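Local coordinates for tylactone synthase starter module and modules 1 & 2 (Streptomyces fradiae, PDB 2Z5L), which probably reduces the beta-keto group of a carrier-bound polyketide intermediate with NADPH, as the first ketoreductase of the tylosin polyketide synthase, at residues A[480-492]-A[497-509]. Numbering follows the deposited sequence.
Sequences VDWERFAPATNAI and LFDTVPEAREALT
The C-terminal end of this Rossmann-type ketoreductase consists of two helices joined by a loop and turn, in which helix 482-492 crosses the short helix 502-507 at -61°, with axes 7.6 Å apart at their closest. Alanines allow so near an approach: A486 CB rests 3.3 Å from A504 O and 4.0 Å from A504 CB, while A507 CB packs against P487 CD at 3.6 Å. Toward the protein interior an aromatic cluster of W482, F485 and F498 takes over, and W396 adds a further ring. With CG anti to the carbonyl carbon (chi1 -72°), W482 swings its indole toward the segment 497-509, where V501 CG1 lies over the five-membered ring, 3.7 Å from its centroid, in a CH-pi contact. W482 is buried, and its NE1 is satisfied by a hydrogen bond to Y29 OH. F485 turns its edge to the face of F498 in a T-shaped pair, planes 70° apart, a fit suited to flat, apolar rings. E503, partly exposed, packs its CB against CB and CD1 of W482 and sends its carboxylate to R247 in a salt bridge. Beyond the alanines, L508 lies against helix 482-492, CG on A486 CB and CD2 3.6 Å from N490 OD1.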
ATOM      1  N   VAL A 480     -17.622   0.623   6.171  1.00 42.13           N
ATOM      2  CA  VAL A 480     -17.218   1.044   7.519  1.00 42.49           C
ATOM      3  C   VAL A 480     -18.240   1.797   8.365  1.00 44.05           C
ATOM      4  O   VAL A 480     -18.908   2.707   7.884  1.00 43.03           O
ATOM      5  CB  VAL A 480     -16.006   1.985   7.478  1.00 41.79           C
ATOM      6  CG1 VAL A 480     -15.273   1.931   8.806  1.00 40.77           C
ATOM      7  CG2 VAL A 480     -15.119   1.651   6.316  1.00 43.29           C
ATOM      8  N   ASP A 481     -18.312   1.432   9.641  1.00 45.34           N
ATOM      9  CA  ASP A 481     -19.196   2.088  10.599  1.00 46.90           C
ATOM     10  C   ASP A 481     -18.429   3.288  11.175  1.00 48.48           C
ATOM     11  O   ASP A 481     -17.887   3.222  12.280  1.00 47.55           O
ATOM     12  CB  ASP A 481     -19.568   1.122  11.729  1.00 45.80           C
ATOM     13  CG  ASP A 481     -20.446   1.765  12.789  1.00 47.51           C
ATOM     14  OD1 ASP A 481     -20.730   1.092  13.816  1.00 44.61           O
ATOM     15  OD2 ASP A 481     -20.855   2.934  12.597  1.00 47.57           O
ATOM     16  N   TRP A 482     -18.381   4.373  10.407  1.00 50.73           N
ATOM     17  CA  TRP A 482     -17.689   5.590  10.810  1.00 53.67           C
ATOM     18  C   TRP A 482     -17.994   6.037  12.236  1.00 56.58           C
ATOM     19  O   TRP A 482     -17.156   6.666  12.885  1.00 56.29           O
ATOM     20  CB  TRP A 482     -18.032   6.723   9.849  1.00 53.44           C
ATOM     21  CG  TRP A 482     -17.403   6.584   8.496  1.00 54.99           C
ATOM     22  CD1 TRP A 482     -18.043   6.592   7.288  1.00 55.48           C
ATOM     23  CD2 TRP A 482     -16.004   6.479   8.208  1.00 54.58           C
ATOM     24  NE1 TRP A 482     -17.128   6.504   6.265  1.00 55.09           N
ATOM     25  CE2 TRP A 482     -15.870   6.435   6.803  1.00 54.15           C
ATOM     26  CE3 TRP A 482     -14.851   6.424   9.001  1.00 54.13           C
ATOM     27  CZ2 TRP A 482     -14.629   6.336   6.173  1.00 53.48           C
ATOM     28  CZ3 TRP A 482     -13.619   6.328   8.379  1.00 53.29           C
ATOM     29  CH2 TRP A 482     -13.517   6.284   6.973  1.00 53.62           C
ATOM     30  N   GLU A 483     -19.192   5.728  12.723  1.00 59.82           N
ATOM     31  CA  GLU A 483     -19.573   6.114  14.075  1.00 63.01           C
ATOM     32  C   GLU A 483     -18.874   5.216  15.083  1.00 63.78           C
ATOM     33  O   GLU A 483     -19.221   5.193  16.263  1.00 64.22           O
ATOM     34  CB  GLU A 483     -21.095   6.013  14.254  1.00 65.10           C
ATOM     35  CG  GLU A 483     -21.894   6.999  13.397  1.00 66.77           C
ATOM     36  CD  GLU A 483     -21.686   8.454  13.808  1.00 68.49           C
ATOM     37  OE1 GLU A 483     -22.156   9.347  13.070  1.00 69.32           O
ATOM     38  OE2 GLU A 483     -21.063   8.704  14.864  1.00 68.04           O
ATOM     39  N   ARG A 484     -17.881   4.476  14.609  1.00 64.77           N
ATOM     40  CA  ARG A 484     -17.140   3.569  15.469  1.00 65.58           C
ATOM     41  C   ARG A 484     -15.675   3.543  15.064  1.00 64.16           C
ATOM     42  O   ARG A 484     -14.812   3.164  15.850  1.00 65.03           O
ATOM     43  CB  ARG A 484     -17.735   2.166  15.363  1.00 67.63           C
ATOM     44  CG  ARG A 484     -17.130   1.162  16.319  1.00 70.79           C
ATOM     45  CD  ARG A 484     -17.798  -0.190  16.150  1.00 73.26           C
ATOM     46  NE  ARG A 484     -17.258  -1.193  17.064  1.00 76.10           N
ATOM     47  CZ  ARG A 484     -17.553  -2.489  17.004  1.00 77.00           C
ATOM     48  NH1 ARG A 484     -18.385  -2.934  16.070  1.00 77.30           N
ATOM     49  NH2 ARG A 484     -17.012  -3.339  17.868  1.00 77.48           N
ATOM     50  N   PHE A 485     -15.405   3.961  13.834  1.00 62.82           N
ATOM     51  CA  PHE A 485     -14.052   3.980  13.301  1.00 61.76           C
ATOM     52  C   PHE A 485     -13.318   5.258  13.687  1.00 61.46           C
ATOM     53  O   PHE A 485     -12.246   5.209  14.283  1.00 62.13           O
ATOM     54  CB  PHE A 485     -14.098   3.873  11.779  1.00 61.09           C
ATOM     55  CG  PHE A 485     -12.791   3.484  11.155  1.00 60.22           C
ATOM     56  CD1 PHE A 485     -12.430   2.148  11.051  1.00 59.91           C
ATOM     57  CD2 PHE A 485     -11.921   4.453  10.670  1.00 60.46           C
ATOM     58  CE1 PHE A 485     -11.219   1.777  10.468  1.00 60.00           C
ATOM     59  CE2 PHE A 485     -10.706   4.095  10.086  1.00 60.06           C
ATOM     60  CZ  PHE A 485     -10.356   2.756   9.987  1.00 59.19           C
ATOM     61  N   ALA A 486     -13.900   6.401  13.334  1.00 60.57           N
ATOM     62  CA  ALA A 486     -13.298   7.696  13.629  1.00 59.81           C
ATOM     63  C   ALA A 486     -12.824   7.809  15.075  1.00 58.70           C
ATOM     64  O   ALA A 486     -11.660   8.108  15.331  1.00 59.41           O
ATOM     65  CB  ALA A 486     -14.280   8.817  13.309  1.00 59.59           C
ATOM     66  N   PRO A 487     -13.715   7.560  16.044  1.00 57.46           N
ATOM     67  CA  PRO A 487     -13.302   7.661  17.446  1.00 56.29           C
ATOM     68  C   PRO A 487     -12.231   6.645  17.844  1.00 54.64           C
ATOM     69  O   PRO A 487     -11.288   6.977  18.565  1.00 54.37           O
ATOM     70  CB  PRO A 487     -14.614   7.457  18.203  1.00 56.45           C
ATOM     71  CG  PRO A 487     -15.376   6.530  17.313  1.00 56.62           C
ATOM     72  CD  PRO A 487     -15.116   7.116  15.937  1.00 57.61           C
ATOM     73  N   ALA A 488     -12.380   5.414  17.363  1.00 52.41           N
ATOM     74  CA  ALA A 488     -11.441   4.337  17.675  1.00 50.35           C
ATOM     75  C   ALA A 488     -10.045   4.610  17.132  1.00 48.02           C
ATOM     76  O   ALA A 488      -9.058   4.598  17.866  1.00 46.70           O
ATOM     77  CB  ALA A 488     -11.964   3.022  17.117  1.00 49.65           C
ATOM     78  N   THR A 489      -9.979   4.847  15.832  1.00 46.91           N
ATOM     79  CA  THR A 489      -8.726   5.117  15.164  1.00 46.62           C
ATOM     80  C   THR A 489      -8.059   6.356  15.740  1.00 46.84           C
ATOM     81  O   THR A 489      -6.833   6.458  15.769  1.00 46.72           O
ATOM     82  CB  THR A 489      -8.970   5.298  13.665  1.00 46.61           C
ATOM     83  OG1 THR A 489      -9.529   4.087  13.139  1.00 46.19           O
ATOM     84  CG2 THR A 489      -7.676   5.622  12.937  1.00 48.15           C
ATOM     85  N   ASN A 490      -8.865   7.295  16.217  1.00 46.60           N
ATOM     86  CA  ASN A 490      -8.310   8.515  16.777  1.00 45.37           C
ATOM     87  C   ASN A 490      -7.768   8.296  18.188  1.00 44.10           C
ATOM     88  O   ASN A 490      -6.856   8.998  18.624  1.00 42.89           O
ATOM     89  CB  ASN A 490      -9.362   9.622  16.773  1.00 46.85           C
ATOM     90  CG  ASN A 490      -8.771  10.982  17.088  1.00 46.83           C
ATOM     91  OD1 ASN A 490      -8.593  11.815  16.195  1.00 47.57           O
ATOM     92  ND2 ASN A 490      -8.478  11.221  18.368  1.00 45.63           N
ATOM     93  N   ALA A 491      -8.323   7.311  18.889  1.00 42.65           N
ATOM     94  CA  ALA A 491      -7.881   6.991  20.243  1.00 42.07           C
ATOM     95  C   ALA A 491      -6.460   6.422  20.217  1.00 42.17           C
ATOM     96  O   ALA A 491      -5.675   6.627  21.149  1.00 42.00           O
ATOM     97  CB  ALA A 491      -8.830   5.984  20.876  1.00 39.83           C
ATOM     98  N   ILE A 492      -6.142   5.696  19.149  1.00 42.91           N
ATOM     99  CA  ILE A 492      -4.819   5.100  18.980  1.00 42.15           C
ATOM    100  C   ILE A 492      -3.862   6.170  18.481  1.00 42.82           C
ATOM    101  O   ILE A 492      -2.786   6.361  19.033  1.00 43.65           O
ATOM    102  CB  ILE A 492      -4.834   3.957  17.926  1.00 41.97           C
ATOM    103  CG1 ILE A 492      -5.831   2.872  18.337  1.00 42.23           C
ATOM    104  CG2 ILE A 492      -3.440   3.351  17.777  1.00 40.78           C
ATOM    105  CD1 ILE A 492      -6.090   1.836  17.247  1.00 40.73           C
ATOM    106  N   LEU A 497      -6.246  12.619   8.544  1.00 52.98           N
ATOM    107  CA  LEU A 497      -6.538  11.694   7.457  1.00 53.10           C
ATOM    108  C   LEU A 497      -8.016  11.507   7.092  1.00 53.45           C
ATOM    109  O   LEU A 497      -8.403  11.662   5.929  1.00 52.28           O
ATOM    110  CB  LEU A 497      -5.903  10.337   7.779  1.00 52.28           C
ATOM    111  CG  LEU A 497      -5.656   9.356   6.627  1.00 50.99           C
ATOM    112  CD1 LEU A 497      -6.859   8.479   6.435  1.00 51.22           C
ATOM    113  CD2 LEU A 497      -5.312  10.122   5.356  1.00 47.62           C
ATOM    114  N   PHE A 498      -8.837  11.177   8.082  1.00 54.60           N
ATOM    115  CA  PHE A 498     -10.251  10.953   7.839  1.00 56.46           C
ATOM    116  C   PHE A 498     -11.148  12.165   8.080  1.00 58.24           C
ATOM    117  O   PHE A 498     -12.375  12.034   8.083  1.00 59.47           O
ATOM    118  CB  PHE A 498     -10.757   9.788   8.698  1.00 56.63           C
ATOM    119  CG  PHE A 498      -9.964   8.517   8.536  1.00 57.52           C
ATOM    120  CD1 PHE A 498      -8.843   8.273   9.326  1.00 57.41           C
ATOM    121  CD2 PHE A 498     -10.346   7.560   7.600  1.00 57.51           C
ATOM    122  CE1 PHE A 498      -8.115   7.093   9.185  1.00 58.25           C
ATOM    123  CE2 PHE A 498      -9.626   6.378   7.448  1.00 57.57           C
ATOM    124  CZ  PHE A 498      -8.508   6.142   8.245  1.00 58.52           C
ATOM    125  N   ASP A 499     -10.570  13.343   8.297  1.00 58.12           N
ATOM    126  CA  ASP A 499     -11.416  14.514   8.523  1.00 57.97           C
ATOM    127  C   ASP A 499     -12.282  14.817   7.305  1.00 57.65           C
ATOM    128  O   ASP A 499     -13.385  15.338   7.446  1.00 57.86           O
ATOM    129  CB  ASP A 499     -10.582  15.754   8.870  1.00 58.56           C
ATOM    130  CG  ASP A 499     -10.120  15.765  10.320  1.00 59.81           C
ATOM    131  OD1 ASP A 499     -10.786  15.130  11.174  1.00 61.32           O
ATOM    132  OD2 ASP A 499      -9.099  16.424  10.610  1.00 59.31           O
ATOM    133  N   THR A 500     -11.786  14.485   6.116  1.00 56.64           N
ATOM    134  CA  THR A 500     -12.527  14.732   4.884  1.00 55.34           C
ATOM    135  C   THR A 500     -13.722  13.802   4.700  1.00 55.91           C
ATOM    136  O   THR A 500     -14.327  13.767   3.630  1.00 54.66           O
ATOM    137  CB  THR A 500     -11.614  14.603   3.652  1.00 54.95           C
ATOM    138  OG1 THR A 500     -10.589  13.636   3.916  1.00 54.60           O
ATOM    139  CG2 THR A 500     -10.988  15.942   3.309  1.00 52.97           C
ATOM    140  N   VAL A 501     -14.051  13.040   5.739  1.00 55.71           N
ATOM    141  CA  VAL A 501     -15.190  12.131   5.680  1.00 55.55           C
ATOM    142  C   VAL A 501     -16.253  12.617   6.648  1.00 56.65           C
ATOM    143  O   VAL A 501     -16.029  12.650   7.858  1.00 57.29           O
ATOM    144  CB  VAL A 501     -14.812  10.695   6.067  1.00 55.14           C
ATOM    145  CG1 VAL A 501     -16.055   9.824   6.058  1.00 54.37           C
ATOM    146  CG2 VAL A 501     -13.779  10.147   5.097  1.00 54.65           C
ATOM    147  N   PRO A 502     -17.432  12.997   6.125  1.00 56.54           N
ATOM    148  CA  PRO A 502     -18.555  13.494   6.925  1.00 56.24           C
ATOM    149  C   PRO A 502     -18.861  12.689   8.185  1.00 56.15           C
ATOM    150  O   PRO A 502     -18.785  13.201   9.304  1.00 55.44           O
ATOM    151  CB  PRO A 502     -19.709  13.466   5.932  1.00 56.75           C
ATOM    152  CG  PRO A 502     -19.022  13.810   4.643  1.00 57.43           C
ATOM    153  CD  PRO A 502     -17.804  12.924   4.700  1.00 56.72           C
ATOM    154  N   GLU A 503     -19.212  11.424   7.986  1.00 55.64           N
ATOM    155  CA  GLU A 503     -19.560  10.523   9.074  1.00 55.18           C
ATOM    156  C   GLU A 503     -18.434  10.379  10.094  1.00 55.87           C
ATOM    157  O   GLU A 503     -18.670  10.061  11.266  1.00 55.47           O
ATOM    158  CB  GLU A 503     -19.928   9.156   8.498  1.00 54.21           C
ATOM    159  CG  GLU A 503     -21.136   9.165   7.561  1.00 53.33           C
ATOM    160  CD  GLU A 503     -20.870   9.819   6.212  1.00 52.03           C
ATOM    161  OE1 GLU A 503     -21.836   9.990   5.443  1.00 52.87           O
ATOM    162  OE2 GLU A 503     -19.709  10.159   5.906  1.00 52.41           O
ATOM    163  N   ALA A 504     -17.209  10.615   9.640  1.00 56.51           N
ATOM    164  CA  ALA A 504     -16.046  10.521  10.510  1.00 57.35           C
ATOM    165  C   ALA A 504     -15.987  11.740  11.429  1.00 58.38           C
ATOM    166  O   ALA A 504     -15.936  11.600  12.654  1.00 58.47           O
ATOM    167  CB  ALA A 504     -14.777  10.430   9.671  1.00 56.70           C
ATOM    168  N   ARG A 505     -16.009  12.932  10.836  1.00 59.14           N
ATOM    169  CA  ARG A 505     -15.947  14.169  11.610  1.00 61.37           C
ATOM    170  C   ARG A 505     -17.086  14.272  12.619  1.00 62.01           C
ATOM    171  O   ARG A 505     -17.042  15.100  13.525  1.00 62.29           O
ATOM    172  CB  ARG A 505     -15.983  15.387  10.680  1.00 62.82           C
ATOM    173  CG  ARG A 505     -15.343  16.630  11.280  1.00 64.18           C
ATOM    174  CD  ARG A 505     -13.842  16.411  11.469  1.00 66.35           C
ATOM    175  NE  ARG A 505     -13.189  17.505  12.184  1.00 67.73           N
ATOM    176  CZ  ARG A 505     -13.352  17.765  13.479  1.00 68.22           C
ATOM    177  NH1 ARG A 505     -14.153  17.009  14.216  1.00 68.34           N
ATOM    178  NH2 ARG A 505     -12.704  18.779  14.039  1.00 68.44           N
ATOM    179  N   GLU A 506     -18.101  13.426  12.459  1.00 63.07           N
ATOM    180  CA  GLU A 506     -19.261  13.423  13.350  1.00 64.33           C
ATOM    181  C   GLU A 506     -18.990  12.722  14.674  1.00 64.48           C
ATOM    182  O   GLU A 506     -19.200  13.296  15.742  1.00 64.49           O
ATOM    183  CB  GLU A 506     -20.447  12.732  12.677  1.00 65.35           C
ATOM    184  CG  GLU A 506     -21.051  13.473  11.499  1.00 66.06           C
ATOM    185  CD  GLU A 506     -22.132  12.655  10.808  1.00 66.71           C
ATOM    186  OE1 GLU A 506     -23.063  12.188  11.502  1.00 67.29           O
ATOM    187  OE2 GLU A 506     -22.052  12.479   9.573  1.00 66.08           O
ATOM    188  N   ALA A 507     -18.547  11.472  14.598  1.00 64.31           N
ATOM    189  CA  ALA A 507     -18.262  10.703  15.800  1.00 65.19           C
ATOM    190  C   ALA A 507     -17.119  11.352  16.562  1.00 65.35           C
ATOM    191  O   ALA A 507     -17.007  11.207  17.778  1.00 65.39           O
ATOM    192  CB  ALA A 507     -17.909   9.267  15.435  1.00 65.61           C
ATOM    193  N   LEU A 508     -16.276  12.078  15.837  1.00 65.43           N
ATOM    194  CA  LEU A 508     -15.138  12.755  16.445  1.00 66.55           C
ATOM    195  C   LEU A 508     -15.591  13.850  17.413  1.00 67.46           C
ATOM    196  O   LEU A 508     -16.555  14.570  17.151  1.00 67.85           O
ATOM    197  CB  LEU A 508     -14.232  13.344  15.354  1.00 66.68           C
ATOM    198  CG  LEU A 508     -13.300  12.377  14.603  1.00 66.45           C
ATOM    199  CD1 LEU A 508     -12.794  13.021  13.322  1.00 65.60           C
ATOM    200  CD2 LEU A 508     -12.141  11.987  15.506  1.00 66.13           C
ATOM    201  N   THR A 509     -14.889  13.957  18.539  1.00 67.77           N
ATOM    202  CA  THR A 509     -15.196  14.947  19.565  1.00 67.47           C
ATOM    203  C   THR A 509     -14.047  15.941  19.667  1.00 66.96           C
ATOM    204  O   THR A 509     -14.283  17.156  19.509  1.00 66.67           O
ATOM    205  CB  THR A 509     -15.397  14.275  20.943  1.00 67.91           C
ATOM    206  OG1 THR A 509     -16.464  13.321  20.864  1.00 68.77           O
ATOM    207  CG2 THR A 509     -15.734  15.315  22.006  1.00 67.48           C
TER